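Long-range contacts in ribose transcriptional regulator (Enterococcus faecium DO, PDB 4RK1), which probably binds operator DNA as a repressor of the LacI family, and binds ribose in its sugar-binding domain: residues E54-L59 with D77-N82; G112-G117 with F147-D152. All blocks are in the same frame, centred on the assembly; numbering follows the deposited sequence.

Contact 1. Residues E54-L59 with D77-N82; sequences EYLAEL and DAINEN
The side-chain amide of N82 lies with one face against the backbone of A57: its CG is 3.6 Å from A57 CA, and OD1 of N82 comes within 3.3 Å of the same carbon. The methyl of A57 lies over the same face, 3.5 Å from N82 OD1, while CB of L56 is a looser neighbour of ND2 there. N82 ND2 bonds to a lone pair of A78 O in the carbonyl plane (2.9 Å, 147° at the hydrogen); the oxygen is tilted out of the N82 amide plane, on the side turned from A57. This carbonyl also accepts N82 N, so two donors from one residue grip A78 O and restrict the amide's rotation. Beside this polar patch L56 reaches across with CD1, 4.0 Å from A78 CB and 3.8 Å from I79 CG1. V74 touches both L56 and I79, and F67 touches L56. Y55 and E58 also reach V39, and L59 I41, of the second subunit. The local axes of 55-59 and 77-82 approach to 9.4 Å and run almost parallel, 17° apart, an arrangement typical of successive beta-alpha-beta crossovers layered on one side of the parallel sheet in a periplasmic-binding-protein-like subdomain.

Contact 2. Residues G112-G117 with F147-D152; sequences GGYLAG and FKSALD
Two glycines four residues apart, G113 and G117, form a GxxxG pattern on helix 109-122, and helix 138-153 settles directly on it with F147 and A150. The local axes approach to 7.1 Å and cross at -43°, close enough for backbone to meet backbone. F147 CA is 3.3 Å from G113 O in a CA-H...O contact, and the same oxygen lies at the edge of the F147 ring, near its plane. With CG of F147 trans to its own nitrogen (chi1 -171°), the ring extends along the glycine surface and brings CE1 to 3.2 Å from G117 CA, a tight approach to bare backbone. A116 adds its methyl, 4.3 Å from F147 CD1.

Helix 109-122 opens the C-terminal lobe after the crossover from strand 103-107, and strand 128-133 connects it to helix 138-153. The F147 ring packs in the layer between helix and sheet. There it meets L130 and I128 of strand 128-133, L161 of strand 161-166, and the ring of F189, whose plane is inclined by about 20°.

One turn further along, A150 packs its methyl against G117 and the Y114 carbonyl: its CB is 3.7 Å from Y114 O and 3.8 Å from G117 C. Y114 CD1 lies 3.8 Å from A150 N, the ring passing obliquely against the backbone of A150 as well as its methyl, and it also meets S149 OG at the partly exposed margin. M118 and L121, later on helix 109-122, continue the packing around A150.

In the fold
Contacts 1 and 2 lie on opposite sides of the chain's centre, their own centres 37 Å apart and their nearest atoms about 25 Å apart. Each joins neighbouring helices in one of the two lobes between which ribose is bound. Contact 2 is nearer the sugar: G113 of contact 2 lies about 11 Å from the bound ribose, and helix 138-153 itself carries the pocket residues N139 and R143 ahead of F147. Contact 1 connects more indirectly: helix 76-84 leads into strand 90-93, after which D94 and Q95 reach the ribose. The second subunit also touches segment 54-59, whereas contact 2 has no neighbour from another chain of the assembly.

Contact 1. Residues E54-L59 with D77-N82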
ATOM      1  N   GLU B  54     -23.291  -0.786   6.848  1.00 58.65           N
ATOM      2  CA  GLU B  54     -23.831   0.107   5.818  1.00 51.45           C
ATOM      3  C   GLU B  54     -22.961   1.336   5.516  1.00 45.62           C
ATOM      4  O   GLU B  54     -23.232   2.439   5.989  1.00 40.96           O
ATOM      5  CB  GLU B  54     -25.235   0.554   6.232  1.00 95.85           C
ATOM      6  CG  GLU B  54     -26.241  -0.590   6.297  1.00 80.99           C
ATOM      7  CD  GLU B  54     -27.320  -0.386   7.342  1.00 91.89           C
ATOM      8  OE1 GLU B  54     -27.251   0.598   8.111  1.00101.62           O
ATOM      9  OE2 GLU B  54     -28.244  -1.223   7.401  1.00103.57           O
ATOM     10  N   TYR B  55     -21.934   1.134   4.694  1.00 40.56           N
ATOM     11  CA  TYR B  55     -21.062   2.228   4.249  1.00 46.40           C
ATOM     12  C   TYR B  55     -21.853   3.320   3.539  1.00 46.43           C
ATOM     13  O   TYR B  55     -21.804   4.484   3.930  1.00 39.27           O
ATOM     14  CB  TYR B  55     -19.963   1.703   3.315  1.00 46.50           C
ATOM     15  CG  TYR B  55     -18.941   0.828   4.007  1.00 68.83           C
ATOM     16  CD1 TYR B  55     -17.821   1.384   4.618  1.00 83.67           C
ATOM     17  CD2 TYR B  55     -19.093  -0.559   4.051  1.00105.43           C
ATOM     18  CE1 TYR B  55     -16.882   0.588   5.254  1.00 64.83           C
ATOM     19  CE2 TYR B  55     -18.159  -1.364   4.685  1.00113.92           C
ATOM     20  CZ  TYR B  55     -17.056  -0.786   5.287  1.00127.27           C
ATOM     21  OH  TYR B  55     -16.131  -1.583   5.918  1.00106.68           O
ATOM     22  N   LEU B  56     -22.596   2.941   2.504  1.00 45.40           N
ATOM     23  CA  LEU B  56     -23.304   3.921   1.677  1.00 37.32           C
ATOM     24  C   LEU B  56     -24.329   4.720   2.450  1.00 28.58           C
ATOM     25  O   LEU B  56     -24.412   5.945   2.293  1.00 36.37           O
ATOM     26  CB  LEU B  56     -23.997   3.247   0.493  1.00 40.28           C
ATOM     27  CG  LEU B  56     -23.142   2.750  -0.662  1.00 39.70           C
ATOM     28  CD1 LEU B  56     -24.061   2.300  -1.788  1.00 51.41           C
ATOM     29  CD2 LEU B  56     -22.165   3.820  -1.138  1.00 56.22           C
ATOM     30  N   ALA B  57     -25.115   4.030   3.274  1.00 37.40           N
ATOM     31  CA  ALA B  57     -26.170   4.680   4.044  1.00 31.92           C
ATOM     32  C   ALA B  57     -25.570   5.734   4.966  1.00 33.93           C
ATOM     33  O   ALA B  57     -26.015   6.878   4.990  1.00 31.41           O
ATOM     34  CB  ALA B  57     -26.964   3.654   4.850  1.00 39.64           C
ATOM     35  N   GLU B  58     -24.543   5.351   5.711  1.00 35.90           N
ATOM     36  CA  GLU B  58     -23.896   6.283   6.621  1.00 31.79           C
ATOM     37  C   GLU B  58     -23.263   7.449   5.848  1.00 26.55           C
ATOM     38  O   GLU B  58     -23.449   8.601   6.210  1.00 33.08           O
ATOM     39  CB  GLU B  58     -22.852   5.549   7.473  1.00 36.70           C
ATOM     40  CG  GLU B  58     -22.032   6.428   8.409  1.00 36.41           C
ATOM     41  CD  GLU B  58     -22.860   7.193   9.439  1.00 44.60           C
ATOM     42  OE1 GLU B  58     -23.989   6.765   9.768  1.00 41.68           O
ATOM     43  OE2 GLU B  58     -22.368   8.233   9.930  1.00 40.29           O
ATOM     44  N   LEU B  59     -22.510   7.149   4.797  1.00 30.43           N
ATOM     45  CA  LEU B  59     -21.821   8.196   4.040  1.00 29.60           C
ATOM     46  C   LEU B  59     -22.798   9.132   3.329  1.00 30.06           C
ATOM     47  O   LEU B  59     -22.570  10.339   3.262  1.00 29.42           O
ATOM     48  CB  LEU B  59     -20.838   7.573   3.048  1.00 33.77           C
ATOM     49  CG  LEU B  59     -19.600   6.902   3.671  1.00 36.57           C
ATOM     50  CD1 LEU B  59     -18.631   6.475   2.582  1.00 43.74           C
ATOM     51  CD2 LEU B  59     -18.913   7.831   4.655  1.00 36.21           C
ATOM     52  N   ASP B  77     -29.124  -2.834  -4.333  1.00 39.32           N
ATOM     53  CA  ASP B  77     -30.128  -2.326  -3.392  1.00 44.86           C
ATOM     54  C   ASP B  77     -29.602  -1.144  -2.580  1.00 41.57           C
ATOM     55  O   ASP B  77     -30.289  -0.137  -2.424  1.00 34.41           O
ATOM     56  CB  ASP B  77     -30.599  -3.431  -2.428  1.00 53.10           C
ATOM     57  CG  ASP B  77     -31.448  -4.496  -3.114  1.00 69.47           C
ATOM     58  OD1 ASP B  77     -32.019  -4.231  -4.195  1.00 56.32           O
ATOM     59  OD2 ASP B  77     -31.541  -5.613  -2.564  1.00 65.69           O
ATOM     60  N   ALA B  78     -28.387  -1.273  -2.054  1.00 34.18           N
ATOM     61  CA  ALA B  78     -27.786  -0.198  -1.277  1.00 37.06           C
ATOM     62  C   ALA B  78     -27.583   1.052  -2.137  1.00 25.38           C
ATOM     63  O   ALA B  78     -27.753   2.172  -1.655  1.00 30.23           O
ATOM     64  CB  ALA B  78     -26.467  -0.649  -0.667  1.00 48.04           C
ATOM     65  N   ILE B  79     -27.224   0.859  -3.406  1.00 28.48           N
ATOM     66  CA  ILE B  79     -27.048   1.992  -4.321  1.00 29.83           C
ATOM     67  C   ILE B  79     -28.390   2.682  -4.595  1.00 27.51           C
ATOM     68  O   ILE B  79     -28.499   3.908  -4.522  1.00 28.82           O
ATOM     69  CB  ILE B  79     -26.366   1.552  -5.633  1.00 28.73           C
ATOM     70  CG1 ILE B  79     -24.888   1.239  -5.351  1.00 28.37           C
ATOM     71  CG2 ILE B  79     -26.469   2.652  -6.689  1.00 28.05           C
ATOM     72  CD1 ILE B  79     -24.186   0.520  -6.471  1.00 32.14           C
ATOM     73  N   ASN B  80     -29.406   1.886  -4.909  1.00 27.79           N
ATOM     74  CA  ASN B  80     -30.749   2.421  -5.150  1.00 29.46           C
ATOM     75  C   ASN B  80     -31.293   3.161  -3.945  1.00 31.32           C
ATOM     76  O   ASN B  80     -31.742   4.299  -4.053  1.00 29.73           O
ATOM     77  CB  ASN B  80     -31.712   1.296  -5.508  1.00 30.33           C
ATOM     78  CG  ASN B  80     -31.454   0.722  -6.881  1.00 34.46           C
ATOM     79  OD1 ASN B  80     -30.620   1.222  -7.636  1.00 36.20           O
ATOM     80  ND2 ASN B  80     -32.172  -0.332  -7.214  1.00 38.96           N
ATOM     81  N   GLU B  81     -31.221   2.516  -2.786  1.00 30.07           N
ATOM     82  CA  GLU B  81     -31.813   3.059  -1.568  1.00 26.76           C
ATOM     83  C   GLU B  81     -31.147   4.354  -1.123  1.00 34.34           C
ATOM     84  O   GLU B  81     -31.810   5.250  -0.610  1.00 31.98           O
ATOM     85  CB  GLU B  81     -31.751   2.013  -0.442  1.00 38.94           C
ATOM     86  CG  GLU B  81     -32.278   2.487   0.908  1.00 40.04           C
ATOM     87  CD  GLU B  81     -33.739   2.902   0.860  1.00 58.10           C
ATOM     88  OE1 GLU B  81     -34.512   2.297   0.090  1.00 51.01           O
ATOM     89  OE2 GLU B  81     -34.116   3.833   1.598  1.00 46.45           O
ATOM     90  N   ASN B  82     -29.838   4.464  -1.335  1.00 31.05           N
ATOM     91  CA  ASN B  82     -29.090   5.592  -0.805  1.00 26.36           C
ATOM     92  C   ASN B  82     -28.649   6.592  -1.866  1.00 27.34           C
ATOM     93  O   ASN B  82     -28.969   7.780  -1.779  1.00 31.11           O
ATOM     94  CB  ASN B  82     -27.901   5.060  -0.009  1.00 32.68           C
ATOM     95  CG  ASN B  82     -28.339   4.233   1.192  1.00 35.42           C
ATOM     96  OD1 ASN B  82     -28.883   4.773   2.152  1.00 32.87           O
ATOM     97  ND2 ASN B  82     -28.124   2.927   1.138  1.00 35.34           N
TER

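Contact 2. Residues G112-G117 with F147-D152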
ATOM      1  N   GLY B 112      -5.670  -8.645 -21.382  1.00 28.18           N
ATOM      2  CA  GLY B 112      -4.523  -8.833 -20.510  1.00 26.52           C
ATOM      3  C   GLY B 112      -4.236 -10.293 -20.195  1.00 25.22           C
ATOM      4  O   GLY B 112      -3.087 -10.722 -20.221  1.00 24.77           O
ATOM      5  N   GLY B 113      -5.276 -11.063 -19.897  1.00 26.07           N
ATOM      6  CA  GLY B 113      -5.096 -12.499 -19.652  1.00 26.48           C
ATOM      7  C   GLY B 113      -4.595 -13.220 -20.900  1.00 28.44           C
ATOM      8  O   GLY B 113      -3.726 -14.087 -20.839  1.00 24.55           O
ATOM      9  N   TYR B 114      -5.135 -12.832 -22.045  1.00 28.42           N
ATOM     10  CA  TYR B 114      -4.682 -13.359 -23.331  1.00 30.42           C
ATOM     11  C   TYR B 114      -3.214 -13.057 -23.569  1.00 25.88           C
ATOM     12  O   TYR B 114      -2.452 -13.941 -23.956  1.00 25.91           O
ATOM     13  CB  TYR B 114      -5.529 -12.765 -24.450  1.00 27.76           C
ATOM     14  CG  TYR B 114      -5.143 -13.194 -25.838  1.00 29.45           C
ATOM     15  CD1 TYR B 114      -5.550 -14.428 -26.340  1.00 28.25           C
ATOM     16  CD2 TYR B 114      -4.407 -12.352 -26.671  1.00 25.41           C
ATOM     17  CE1 TYR B 114      -5.235 -14.812 -27.628  1.00 31.59           C
ATOM     18  CE2 TYR B 114      -4.073 -12.740 -27.965  1.00 28.98           C
ATOM     19  CZ  TYR B 114      -4.496 -13.967 -28.432  1.00 29.23           C
ATOM     20  OH  TYR B 114      -4.182 -14.361 -29.705  1.00 29.36           O
ATOM     21  N   LEU B 115      -2.806 -11.815 -23.323  1.00 25.58           N
ATOM     22  CA  LEU B 115      -1.403 -11.461 -23.460  1.00 25.37           C
ATOM     23  C   LEU B 115      -0.502 -12.293 -22.556  1.00 29.04           C
ATOM     24  O   LEU B 115       0.570 -12.716 -22.983  1.00 23.65           O
ATOM     25  CB  LEU B 115      -1.172  -9.973 -23.192  1.00 28.12           C
ATOM     26  CG  LEU B 115      -1.686  -8.973 -24.235  1.00 33.31           C
ATOM     27  CD1 LEU B 115      -1.485  -7.555 -23.713  1.00 27.61           C
ATOM     28  CD2 LEU B 115      -0.999  -9.151 -25.580  1.00 35.44           C
ATOM     29  N   ALA B 116      -0.925 -12.518 -21.308  1.00 28.43           N
ATOM     30  CA  ALA B 116      -0.144 -13.324 -20.374  1.00 29.97           C
ATOM     31  C   ALA B 116       0.024 -14.765 -20.863  1.00 24.33           C
ATOM     32  O   ALA B 116       1.125 -15.319 -20.827  1.00 25.91           O
ATOM     33  CB  ALA B 116      -0.788 -13.310 -19.001  1.00 25.56           C
ATOM     34  N   GLY B 117      -1.077 -15.358 -21.310  1.00 23.66           N
ATOM     35  CA  GLY B 117      -1.052 -16.694 -21.875  1.00 25.21           C
ATOM     36  C   GLY B 117      -0.164 -16.815 -23.089  1.00 24.67           C
ATOM     37  O   GLY B 117       0.659 -17.730 -23.166  1.00 27.37           O
ATOM     38  N   PHE B 147      -6.896 -15.754 -20.785  1.00 29.53           N
ATOM     39  CA  PHE B 147      -5.795 -16.697 -20.690  1.00 26.12           C
ATOM     40  C   PHE B 147      -6.163 -18.046 -21.322  1.00 27.24           C
ATOM     41  O   PHE B 147      -5.354 -18.657 -22.027  1.00 27.80           O
ATOM     42  CB  PHE B 147      -5.404 -16.886 -19.234  1.00 27.02           C
ATOM     43  CG  PHE B 147      -4.149 -17.661 -19.045  1.00 29.99           C
ATOM     44  CD1 PHE B 147      -2.922 -17.021 -19.084  1.00 36.90           C
ATOM     45  CD2 PHE B 147      -4.187 -19.028 -18.816  1.00 40.27           C
ATOM     46  CE1 PHE B 147      -1.753 -17.725 -18.892  1.00 44.04           C
ATOM     47  CE2 PHE B 147      -3.016 -19.737 -18.634  1.00 35.76           C
ATOM     48  CZ  PHE B 147      -1.802 -19.085 -18.681  1.00 37.59           C
ATOM     49  N   LYS B 148      -7.381 -18.504 -21.072  1.00 28.51           N
ATOM     50  CA  LYS B 148      -7.861 -19.754 -21.675  1.00 36.92           C
ATOM     51  C   LYS B 148      -8.002 -19.658 -23.190  1.00 34.76           C
ATOM     52  O   LYS B 148      -7.802 -20.637 -23.895  1.00 35.75           O
ATOM     53  CB  LYS B 148      -9.186 -20.183 -21.050  1.00 32.49           C
ATOM     54  CG  LYS B 148      -9.034 -20.754 -19.649  1.00 36.13           C
ATOM     55  CD  LYS B 148     -10.388 -20.971 -18.992  1.00 37.69           C
ATOM     56  CE  LYS B 148     -10.251 -21.774 -17.708  1.00 51.96           C
ATOM     57  NZ  LYS B 148     -11.555 -21.953 -17.015  1.00 48.19           N
ATOM     58  N   SER B 149      -8.356 -18.478 -23.686  1.00 33.22           N
ATOM     59  CA  SER B 149      -8.379 -18.209 -25.124  1.00 39.05           C
ATOM     60  C   SER B 149      -6.994 -18.398 -25.747  1.00 35.26           C
ATOM     61  O   SER B 149      -6.878 -18.950 -26.836  1.00 34.41           O
ATOM     62  CB  SER B 149      -8.897 -16.788 -25.386  1.00 33.73           C
ATOM     63  OG  SER B 149      -9.033 -16.528 -26.763  1.00 49.51           O
ATOM     64  N   ALA B 150      -5.945 -17.951 -25.054  1.00 28.98           N
ATOM     65  CA  ALA B 150      -4.576 -18.194 -25.494  1.00 31.05           C
ATOM     66  C   ALA B 150      -4.248 -19.688 -25.520  1.00 30.74           C
ATOM     67  O   ALA B 150      -3.634 -20.172 -26.463  1.00 28.44           O
ATOM     68  CB  ALA B 150      -3.577 -17.441 -24.620  1.00 31.28           C
ATOM     69  N   LEU B 151      -4.671 -20.423 -24.496  1.00 28.36           N
ATOM     70  CA  LEU B 151      -4.494 -21.876 -24.492  1.00 36.97           C
ATOM     71  C   LEU B 151      -5.179 -22.530 -25.697  1.00 31.17           C
ATOM     72  O   LEU B 151      -4.629 -23.459 -26.287  1.00 36.95           O
ATOM     73  CB  LEU B 151      -5.044 -22.501 -23.209  1.00 31.16           C
ATOM     74  CG  LEU B 151      -4.380 -22.139 -21.886  1.00 41.13           C
ATOM     75  CD1 LEU B 151      -5.130 -22.823 -20.753  1.00 57.32           C
ATOM     76  CD2 LEU B 151      -2.910 -22.519 -21.872  1.00 39.95           C
ATOM     77  N   ASP B 152      -6.371 -22.051 -26.045  1.00 38.57           N
ATOM     78  CA  ASP B 152      -7.096 -22.546 -27.221  1.00 44.98           C
ATOM     79  C   ASP B 152      -6.298 -22.350 -28.502  1.00 57.13           C
ATOM     80  O   ASP B 152      -6.276 -23.223 -29.362  1.00 40.23           O
ATOM     81  CB  ASP B 152      -8.449 -21.840 -27.388  1.00 38.86           C
ATOM     82  CG  ASP B 152      -9.442 -22.186 -26.293  1.00 49.72           C
ATOM     83  OD1 ASP B 152      -9.214 -23.164 -25.546  1.00 45.94           O
ATOM     84  OD2 ASP B 152     -10.457 -21.463 -26.192  1.00 48.36           O
TER